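Local coordinates for protein Cap5O (Staphylococcus aureus, PDB 3OJO) that probably oxidises UDP-N-acetylmannosamine with NAD as electron acceptor, a step in building the bacterial capsular polysaccharide, at residues 117-122 / 147-152; 312-317 / 398-403; 319-324 / 378-383. One frame throughout, in Å; residues are numbered along the deposited sequence.

Contact 1 (117-122 / 147-152)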
loop_
_atom_site.group_PDB
_atom_site.type_symbol
_atom_site.label_atom_id
_atom_site.label_comp_id
_atom_site.label_asym_id
_atom_site.label_seq_id
_atom_site.Cartn_x
_atom_site.Cartn_y
_atom_site.Cartn_z
ATOM N N PRO B 117 4.052 18.652 -39.155
ATOM C CA PRO B 117 4.082 19.006 -40.591
ATOM C C PRO B 117 3.950 17.839 -41.574
ATOM O O PRO B 117 3.700 18.069 -42.752
ATOM C CB PRO B 117 5.442 19.694 -40.760
ATOM C CG PRO B 117 5.885 20.048 -39.408
ATOM C CD PRO B 117 5.325 19.020 -38.502
ATOM N N PHE B 118 4.128 16.603 -41.103
ATOM C CA PHE B 118 4.082 15.410 -41.945
ATOM C C PHE B 118 2.757 14.664 -41.876
ATOM O O PHE B 118 2.568 13.695 -42.612
ATOM C CB PHE B 118 5.263 14.486 -41.603
ATOM C CG PHE B 118 6.597 15.198 -41.643
ATOM C CD1 PHE B 118 7.292 15.341 -42.837
ATOM C CD2 PHE B 118 7.138 15.760 -40.493
ATOM C CE1 PHE B 118 8.504 16.028 -42.876
ATOM C CE2 PHE B 118 8.349 16.449 -40.533
ATOM C CZ PHE B 118 9.031 16.570 -41.721
ATOM N N LEU B 119 1.838 15.122 -41.005
ATOM C CA LEU B 119 0.541 14.493 -40.777
ATOM C C LEU B 119 -0.408 14.519 -41.957
ATOM O O LEU B 119 -0.633 15.565 -42.559
ATOM C CB LEU B 119 -0.150 15.066 -39.535
ATOM C CG LEU B 119 0.343 14.566 -38.177
ATOM C CD1 LEU B 119 -0.460 15.189 -37.065
ATOM C CD2 LEU B 119 0.266 13.055 -38.085
ATOM N N LYS B 120 -0.975 13.351 -42.264
ATOM C CA LYS B 120 -1.935 13.132 -43.341
ATOM C C LYS B 120 -3.159 12.420 -42.759
ATOM O O LYS B 120 -3.049 11.775 -41.713
ATOM C CB LYS B 120 -1.310 12.271 -44.470
ATOM C CG LYS B 120 0.095 12.688 -44.947
ATOM C CD LYS B 120 0.093 13.820 -45.976
ATOM C CE LYS B 120 1.486 14.157 -46.469
ATOM N NZ LYS B 120 2.193 15.125 -45.577
ATOM N N LYS B 121 -4.330 12.541 -43.420
ATOM C CA LYS B 121 -5.542 11.868 -42.949
ATOM C C LYS B 121 -5.361 10.339 -42.961
ATOM O O LYS B 121 -4.728 9.803 -43.876
ATOM C CB LYS B 121 -6.779 12.324 -43.738
ATOM C CG LYS B 121 -7.272 13.702 -43.301
ATOM C CD LYS B 121 -8.466 14.200 -44.088
ATOM C CE LYS B 121 -9.118 15.405 -43.437
ATOM N NZ LYS B 121 -8.233 16.612 -43.412
ATOM N N GLY B 122 -5.837 9.685 -41.899
ATOM C CA GLY B 122 -5.743 8.236 -41.714
ATOM C C GLY B 122 -4.617 7.778 -40.801
ATOM O O GLY B 122 -4.568 6.603 -40.420
ATOM N N LEU B 147 -5.162 21.711 -36.132
ATOM C CA LEU B 147 -4.863 21.453 -37.551
ATOM C C LEU B 147 -6.176 20.920 -38.138
ATOM O O LEU B 147 -7.061 20.627 -37.341
ATOM C CB LEU B 147 -3.782 20.364 -37.658
ATOM C CG LEU B 147 -2.506 20.563 -36.841
ATOM C CD1 LEU B 147 -1.634 19.337 -36.877
ATOM C CD2 LEU B 147 -1.731 21.749 -37.339
ATOM N N GLY B 148 -6.285 20.671 -39.433
ATOM C CA GLY B 148 -7.542 20.158 -39.985
ATOM C C GLY B 148 -7.854 18.717 -39.626
ATOM O O GLY B 148 -8.025 17.890 -40.531
ATOM N N PHE B 149 -7.937 18.396 -38.310
ATOM C CA PHE B 149 -8.146 17.019 -37.862
ATOM C C PHE B 149 -9.238 16.763 -36.823
ATOM O O PHE B 149 -9.480 17.598 -35.947
ATOM C CB PHE B 149 -6.817 16.378 -37.421
ATOM C CG PHE B 149 -5.859 16.010 -38.533
ATOM C CD1 PHE B 149 -6.087 14.892 -39.330
ATOM C CD2 PHE B 149 -4.701 16.753 -38.754
ATOM C CE1 PHE B 149 -5.199 14.548 -40.359
ATOM C CE2 PHE B 149 -3.806 16.400 -39.777
ATOM C CZ PHE B 149 -4.060 15.294 -40.568
ATOM N N THR B 150 -9.876 15.571 -36.934
ATOM C CA THR B 150 -10.936 15.045 -36.069
ATOM C C THR B 150 -10.474 13.673 -35.570
ATOM O O THR B 150 -10.245 12.762 -36.377
ATOM C CB THR B 150 -12.297 15.067 -36.803
ATOM O OG1 THR B 150 -12.634 16.433 -37.059
ATOM C CG2 THR B 150 -13.424 14.413 -36.003
ATOM N N ILE B 151 -10.306 13.554 -34.245
ATOM C CA ILE B 151 -9.805 12.337 -33.585
ATOM C C ILE B 151 -10.833 11.207 -33.664
ATOM O O ILE B 151 -11.989 11.398 -33.277
ATOM C CB ILE B 151 -9.263 12.630 -32.148
ATOM C CG1 ILE B 151 -8.000 13.524 -32.182
ATOM C CG2 ILE B 151 -8.938 11.339 -31.376
ATOM C CD1 ILE B 151 -8.129 14.780 -32.204
ATOM N N GLY B 152 -10.404 10.065 -34.202
ATOM C CA GLY B 152 -11.256 8.898 -34.391
ATOM C C GLY B 152 -11.850 8.843 -35.781
ATOM O O GLY B 152 -12.454 7.833 -36.162
#

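Contact 2 (312-317 / 398-403)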
loop_
_atom_site.group_PDB
_atom_site.type_symbol
_atom_site.label_atom_id
_atom_site.label_comp_id
_atom_site.label_asym_id
_atom_site.label_seq_id
_atom_site.Cartn_x
_atom_site.Cartn_y
_atom_site.Cartn_z
ATOM N N ALA B 312 32.030 5.848 15.887
ATOM C CA ALA B 312 32.382 4.737 16.772
ATOM C C ALA B 312 33.649 3.984 16.325
ATOM O O ALA B 312 34.229 3.246 17.128
ATOM C CB ALA B 312 31.213 3.772 16.875
ATOM N N LEU B 313 34.079 4.162 15.061
ATOM C CA LEU B 313 35.263 3.483 14.526
ATOM C C LEU B 313 36.404 4.439 14.144
ATOM O O LEU B 313 36.180 5.635 13.925
ATOM C CB LEU B 313 34.885 2.598 13.323
ATOM C CG LEU B 313 34.049 1.342 13.596
ATOM C CD1 LEU B 313 33.424 0.823 12.307
ATOM C CD2 LEU B 313 34.885 0.254 14.224
ATOM N N SER B 314 37.634 3.903 14.070
ATOM C CA SER B 314 38.807 4.676 13.673
ATOM C C SER B 314 38.872 4.691 12.143
ATOM O O SER B 314 38.842 3.633 11.506
ATOM C CB SER B 314 40.082 4.096 14.282
ATOM O OG SER B 314 40.229 2.715 13.995
ATOM N N GLY B 315 38.890 5.892 11.575
ATOM C CA GLY B 315 38.916 6.097 10.132
ATOM C C GLY B 315 37.822 7.018 9.620
ATOM O O GLY B 315 36.890 7.374 10.353
ATOM N N ASN B 316 37.947 7.411 8.348
ATOM C CA ASN B 316 37.027 8.302 7.640
ATOM C C ASN B 316 36.477 7.636 6.365
ATOM O O ASN B 316 35.466 8.086 5.828
ATOM C CB ASN B 316 37.763 9.598 7.254
ATOM C CG ASN B 316 37.781 10.658 8.323
ATOM O OD1 ASN B 316 37.369 10.448 9.476
ATOM N ND2 ASN B 316 38.232 11.846 7.952
ATOM N N LYS B 317 37.171 6.579 5.883
ATOM C CA LYS B 317 36.852 5.873 4.653
ATOM C C LYS B 317 35.612 4.984 4.662
ATOM O O LYS B 317 35.548 3.990 5.396
ATOM C CB LYS B 317 38.073 5.157 4.058
ATOM C CG LYS B 317 38.003 5.063 2.537
ATOM C CD LYS B 317 38.902 3.984 1.979
ATOM C CE LYS B 317 38.660 3.798 0.504
ATOM N NZ LYS B 317 39.491 2.707 -0.054
ATOM N N MET B 398 40.143 -4.068 4.357
ATOM C CA MET B 398 39.454 -3.070 5.192
ATOM C C MET B 398 40.124 -2.798 6.540
ATOM O O MET B 398 40.626 -3.728 7.175
ATOM C CB MET B 398 37.998 -3.489 5.447
ATOM C CG MET B 398 37.050 -3.169 4.318
ATOM S SD MET B 398 35.346 -3.224 4.920
ATOM C CE MET B 398 35.047 -1.607 5.239
ATOM N N LYS B 399 40.052 -1.531 7.006
ATOM C CA LYS B 399 40.565 -1.088 8.311
ATOM C C LYS B 399 39.677 -1.681 9.412
ATOM O O LYS B 399 40.160 -1.960 10.514
ATOM C CB LYS B 399 40.583 0.451 8.395
ATOM C CG LYS B 399 41.205 1.004 9.667
ATOM C CD LYS B 399 41.434 2.500 9.614
ATOM C CE LYS B 399 42.133 2.976 10.867
ATOM N NZ LYS B 399 42.766 4.307 10.685
ATOM N N HIS B 400 38.371 -1.856 9.103
ATOM C CA HIS B 400 37.351 -2.455 9.964
ATOM C C HIS B 400 36.383 -3.199 9.057
ATOM O O HIS B 400 35.796 -2.587 8.173
ATOM C CB HIS B 400 36.600 -1.381 10.765
ATOM C CG HIS B 400 37.470 -0.579 11.680
ATOM N ND1 HIS B 400 37.901 -1.081 12.895
ATOM C CD2 HIS B 400 37.947 0.678 11.530
ATOM C CE1 HIS B 400 38.634 -0.120 13.438
ATOM N NE2 HIS B 400 38.686 0.959 12.655
ATOM N N LYS B 401 36.239 -4.516 9.242
ATOM C CA LYS B 401 35.339 -5.319 8.418
ATOM C C LYS B 401 33.857 -5.192 8.854
ATOM O O LYS B 401 33.303 -6.096 9.497
ATOM C CB LYS B 401 35.810 -6.784 8.330
ATOM C CG LYS B 401 37.120 -6.974 7.567
ATOM C CD LYS B 401 37.497 -8.448 7.470
ATOM C CE LYS B 401 38.963 -8.656 7.191
ATOM N NZ LYS B 401 39.296 -10.098 7.037
ATOM N N VAL B 402 33.230 -4.036 8.526
ATOM C CA VAL B 402 31.812 -3.785 8.826
ATOM C C VAL B 402 31.004 -3.437 7.570
ATOM O O VAL B 402 31.464 -2.661 6.732
ATOM C CB VAL B 402 31.502 -2.872 10.054
ATOM C CG1 VAL B 402 32.404 -3.192 11.247
ATOM C CG2 VAL B 402 31.567 -1.396 9.709
ATOM N N ILE B 403 29.816 -4.047 7.436
ATOM C CA ILE B 403 28.897 -3.842 6.315
ATOM C C ILE B 403 27.530 -3.343 6.811
ATOM O O ILE B 403 26.910 -4.007 7.648
ATOM C CB ILE B 403 28.716 -5.148 5.479
ATOM C CG1 ILE B 403 30.038 -5.617 4.845
ATOM C CG2 ILE B 403 27.608 -4.979 4.408
ATOM C CD1 ILE B 403 29.968 -6.966 4.184
#

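Contact 3 (319-324 / 378-383)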
loop_
_atom_site.group_PDB
_atom_site.type_symbol
_atom_site.label_atom_id
_atom_site.label_comp_id
_atom_site.label_asym_id
_atom_site.label_seq_id
_atom_site.Cartn_x
_atom_site.Cartn_y
_atom_site.Cartn_z
ATOM N N THR B 319 33.246 2.936 1.808
ATOM C CA THR B 319 33.163 2.440 0.441
ATOM C C THR B 319 31.706 2.166 0.078
ATOM O O THR B 319 31.077 1.262 0.627
ATOM C CB THR B 319 34.069 1.222 0.210
ATOM O OG1 THR B 319 35.391 1.539 0.631
ATOM C CG2 THR B 319 34.091 0.787 -1.245
ATOM N N VAL B 320 31.179 2.950 -0.849
ATOM C CA VAL B 320 29.817 2.790 -1.355
ATOM C C VAL B 320 29.828 1.634 -2.380
ATOM O O VAL B 320 30.700 1.582 -3.252
ATOM C CB VAL B 320 29.278 4.136 -1.923
ATOM C CG1 VAL B 320 28.115 3.930 -2.891
ATOM C CG2 VAL B 320 28.893 5.090 -0.799
ATOM N N PHE B 321 28.885 0.697 -2.226
ATOM C CA PHE B 321 28.693 -0.461 -3.101
ATOM C C PHE B 321 27.362 -0.281 -3.853
ATOM O O PHE B 321 26.289 -0.509 -3.302
ATOM C CB PHE B 321 28.708 -1.761 -2.275
ATOM C CG PHE B 321 30.042 -2.448 -2.124
ATOM C CD1 PHE B 321 30.112 -3.824 -1.958
ATOM C CD2 PHE B 321 31.226 -1.720 -2.116
ATOM C CE1 PHE B 321 31.344 -4.466 -1.797
ATOM C CE2 PHE B 321 32.463 -2.365 -1.968
ATOM C CZ PHE B 321 32.510 -3.733 -1.805
ATOM N N GLY B 322 27.455 0.182 -5.086
ATOM C CA GLY B 322 26.305 0.456 -5.931
ATOM C C GLY B 322 25.921 1.920 -5.944
ATOM O O GLY B 322 25.792 2.543 -4.888
ATOM N N LEU B 323 25.754 2.480 -7.152
ATOM C CA LEU B 323 25.384 3.881 -7.381
ATOM C C LEU B 323 24.068 4.000 -8.193
ATOM O O LEU B 323 23.637 5.107 -8.517
ATOM C CB LEU B 323 26.515 4.620 -8.104
ATOM C CG LEU B 323 27.821 4.958 -7.362
ATOM C CD1 LEU B 323 28.760 5.646 -8.303
ATOM C CD2 LEU B 323 27.593 5.934 -6.251
ATOM N N THR B 324 23.418 2.864 -8.467
ATOM C CA THR B 324 22.181 2.788 -9.250
ATOM C C THR B 324 20.951 2.517 -8.389
ATOM O O THR B 324 21.084 1.913 -7.321
ATOM C CB THR B 324 22.313 1.673 -10.313
ATOM O OG1 THR B 324 22.477 0.408 -9.660
ATOM C CG2 THR B 324 23.448 1.927 -11.298
ATOM N N VAL B 378 31.712 -0.590 4.658
ATOM C CA VAL B 378 31.212 -0.894 3.300
ATOM C C VAL B 378 29.698 -0.626 3.305
ATOM O O VAL B 378 28.940 -1.236 4.076
ATOM C CB VAL B 378 31.597 -2.292 2.744
ATOM C CG1 VAL B 378 30.561 -2.820 1.746
ATOM C CG2 VAL B 378 32.979 -2.238 2.097
ATOM N N LEU B 379 29.285 0.347 2.499
ATOM C CA LEU B 379 27.897 0.764 2.419
ATOM C C LEU B 379 27.213 0.182 1.183
ATOM O O LEU B 379 27.528 0.589 0.065
ATOM C CB LEU B 379 27.807 2.308 2.468
ATOM C CG LEU B 379 26.431 2.945 2.655
ATOM C CD1 LEU B 379 25.734 2.447 3.932
ATOM C CD2 LEU B 379 26.540 4.456 2.663
ATOM N N ILE B 380 26.268 -0.760 1.389
ATOM C CA ILE B 380 25.530 -1.344 0.264
ATOM C C ILE B 380 24.204 -0.592 -0.047
ATOM O O ILE B 380 23.242 -0.629 0.727
ATOM C CB ILE B 380 25.400 -2.878 0.316
ATOM C CG1 ILE B 380 26.716 -3.517 0.785
ATOM C CG2 ILE B 380 24.944 -3.410 -1.053
ATOM C CD1 ILE B 380 26.760 -4.970 0.735
ATOM N N LEU B 381 24.194 0.085 -1.202
ATOM C CA LEU B 381 23.106 0.941 -1.676
ATOM C C LEU B 381 22.366 0.443 -2.917
ATOM O O LEU B 381 21.292 0.975 -3.211
ATOM C CB LEU B 381 23.596 2.385 -1.885
ATOM C CG LEU B 381 24.342 3.070 -0.753
ATOM C CD1 LEU B 381 24.814 4.393 -1.197
ATOM C CD2 LEU B 381 23.479 3.192 0.504
ATOM N N SER B 382 22.898 -0.610 -3.600
ATOM C CA SER B 382 22.269 -1.252 -4.773
ATOM C C SER B 382 22.202 -2.761 -4.608
ATOM O O SER B 382 23.096 -3.339 -4.003
ATOM C CB SER B 382 23.001 -0.892 -6.061
ATOM O OG SER B 382 22.995 0.515 -6.246
ATOM N N ASP B 383 21.144 -3.395 -5.123
ATOM C CA ASP B 383 20.969 -4.846 -5.022
ATOM C C ASP B 383 21.497 -5.615 -6.274
ATOM O O ASP B 383 20.801 -6.457 -6.857
ATOM C CB ASP B 383 19.515 -5.227 -4.624
ATOM C CG ASP B 383 18.412 -4.792 -5.579
ATOM O OD1 ASP B 383 18.713 -4.062 -6.555
ATOM O OD2 ASP B 383 17.248 -5.153 -5.335
HETATM O O HOH W 1 19.431 1.786 -4.732
#

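Contact 1 (117-122 / 147-152)
Phe149 packs against Lys121 where two helix-to-strand loops run side by side in the Rossmann-type NAD-binding domain. One loop joins helix 106-115 to strand 124-127, the other helix 135-145 to the parallel neighbouring strand 156-159. The apolar part centres on the Phe149 ring, set by a first torsion of -73° that puts CG anti to the carbonyl carbon. Its far rim is pressed into the backbone of 119-121: CZ stands 3.7 Å from Lys120 C, and Leu119 O and Lys121 N also lie at the ring edge, in its plane. Oblique to the ring, Leu119 CB comes within 3.9 Å of CE2 of Phe149, while CG of Lys121 is 3.7 Å from its CE1. Leu119 CD1 and Leu147 CD1 add a looser contact. Ile144 and Ile155 also touch the Phe149 side chain.

The polar part belongs to Lys121, whose NZ is 5.2 Å from the centroid of the Phe149 ring, at most a weak cation-pi attraction. Gly148 centres an inverse gamma turn between Leu147 and Phe149, and the Gly148 carbonyl accepts a hydrogen bond from the lysine: bent at its last torsion (65°), Lys121 brings NZ to 3.2 Å from Gly148 O, with a C=O...N angle of 161°.

Contact 2 (312-317 / 398-403)
Leu313 and Ser314 meet His400 from two directions, one over a face of the imidazole and the other at its rim. The setting is the Rossmann-like UDP-binding domain: 312-317 leads from the long helix 286-312 into strand 317-321, and the segment 398-403 runs into strand 402-405. Strands 317-321 and 402-405 lie on either side of strand 377-380 in a parallel sheet, so the contact spans the end at which all three begin.

Apolar packing comes from Leu313. Its CD2 sits 3.5 Å above the imidazole plane, displaced toward the rim, and makes a CH-pi contact in which the methyl lies 17° off the ring normal. The other methyl, CD1, meets Val402 CG2 tip to tip at 3.9 Å, so the two branches divide between ring and strand.

Polar contacts gather at NE2, on the ring edge. Ser314 OG is hydrogen-bonded to His400 NE2 at 2.7 Å, and either may supply the proton. The serine hydroxyl reaches the ring by lying between its own backbone N and carbonyl carbon (chi1 54°). Ser314 O also lies at the ring edge, in its plane, 2.9 Å from His400 NE2; this carbonyl accepts a hydrogen bond from Ser376 OG, and Ser376 is also touched by the His400 side chain.

Aliphatic contacts to these oxygens come from Lys399. Extended along its whole length, it lays its methylenes alongside the serine, placing CD 3.4 Å from Ser314 O and CE 3.7 Å from Ser314 OG.

Contact 3 (319-324 / 378-383)
Val378 points a methyl straight at the Phe321 ring: CG1 stands 3.8 Å from the centroid and 7° off the ring normal, a CH-pi contact over the middle of the face. The methyl is placed there by the valine torsion (chi1 152°), which sets CG1 anti to the backbone N and turns CG2 toward Thr319 CB. Ile380 CG1 packs beside Phe321 CB on the same side of the strands. On the other side, Val320 CG1 meets Leu381 CD1 at 3.7 Å, the two side chains crossing at a slant.

Between these layers the backbones pair in parallel register. Thr319 O receives Leu379 N at 2.7 Å, and Leu379 O receives Phe321 N at 2.7 Å. The third bond runs from Leu381 N to Phe321 O at 3.0 Å. Ser382 N adds a weak second bond to the same carbonyl. These are the adjacent strands 317-321 and 377-380 of the five-stranded parallel sheet in the Rossmann-like UDP-binding domain.

Past the strand ends the pairing passes to a side chain. Ser382 OG, anti to its own carbonyl carbon, donates to Thr324 O at 2.6 Å, approaching in the carbonyl plane on a lone pair. Ser382 CB is close against Gly322, 3.6 Å from its CA, and a water lies between Thr324 O and Leu381 O.

Further out, helices 286-312 and 336-346 pack on the side chains of Leu379 and Leu381, while the rings of Tyr355 and Phe387 meet Phe321. Leu323 is tied through its N to Asp356 and through its O to Ser335. Thr324 OG1 is hydrogen-bonded to Lys326 O, and the Thr324 side chain is about 9 Å from that of the NAD-binding Arg333.

Contacts 2 and 3 belong to one sheet, their centres 16 Å apart, and the chain between the two halves of contact 2 contains both halves of contact 3. They join directly: Val402 O is 2.9 Å from Val378 N, a probable hydrogen bond, and Ile403 packs on Ile380. Contact 2 lies where the strands begin, contact 3 along them and past their ends toward the cofactor, the Thr324 side chain being about 14 Å from bound NAD and about 11 Å from a pyridine-2,6-dicarboxylic acid. Contact 1 stands apart in the NAD-binding domain, on the other side of the chain's centre, with its centre 50 Å from that of contact 3 and 65 Å from that of contact 2.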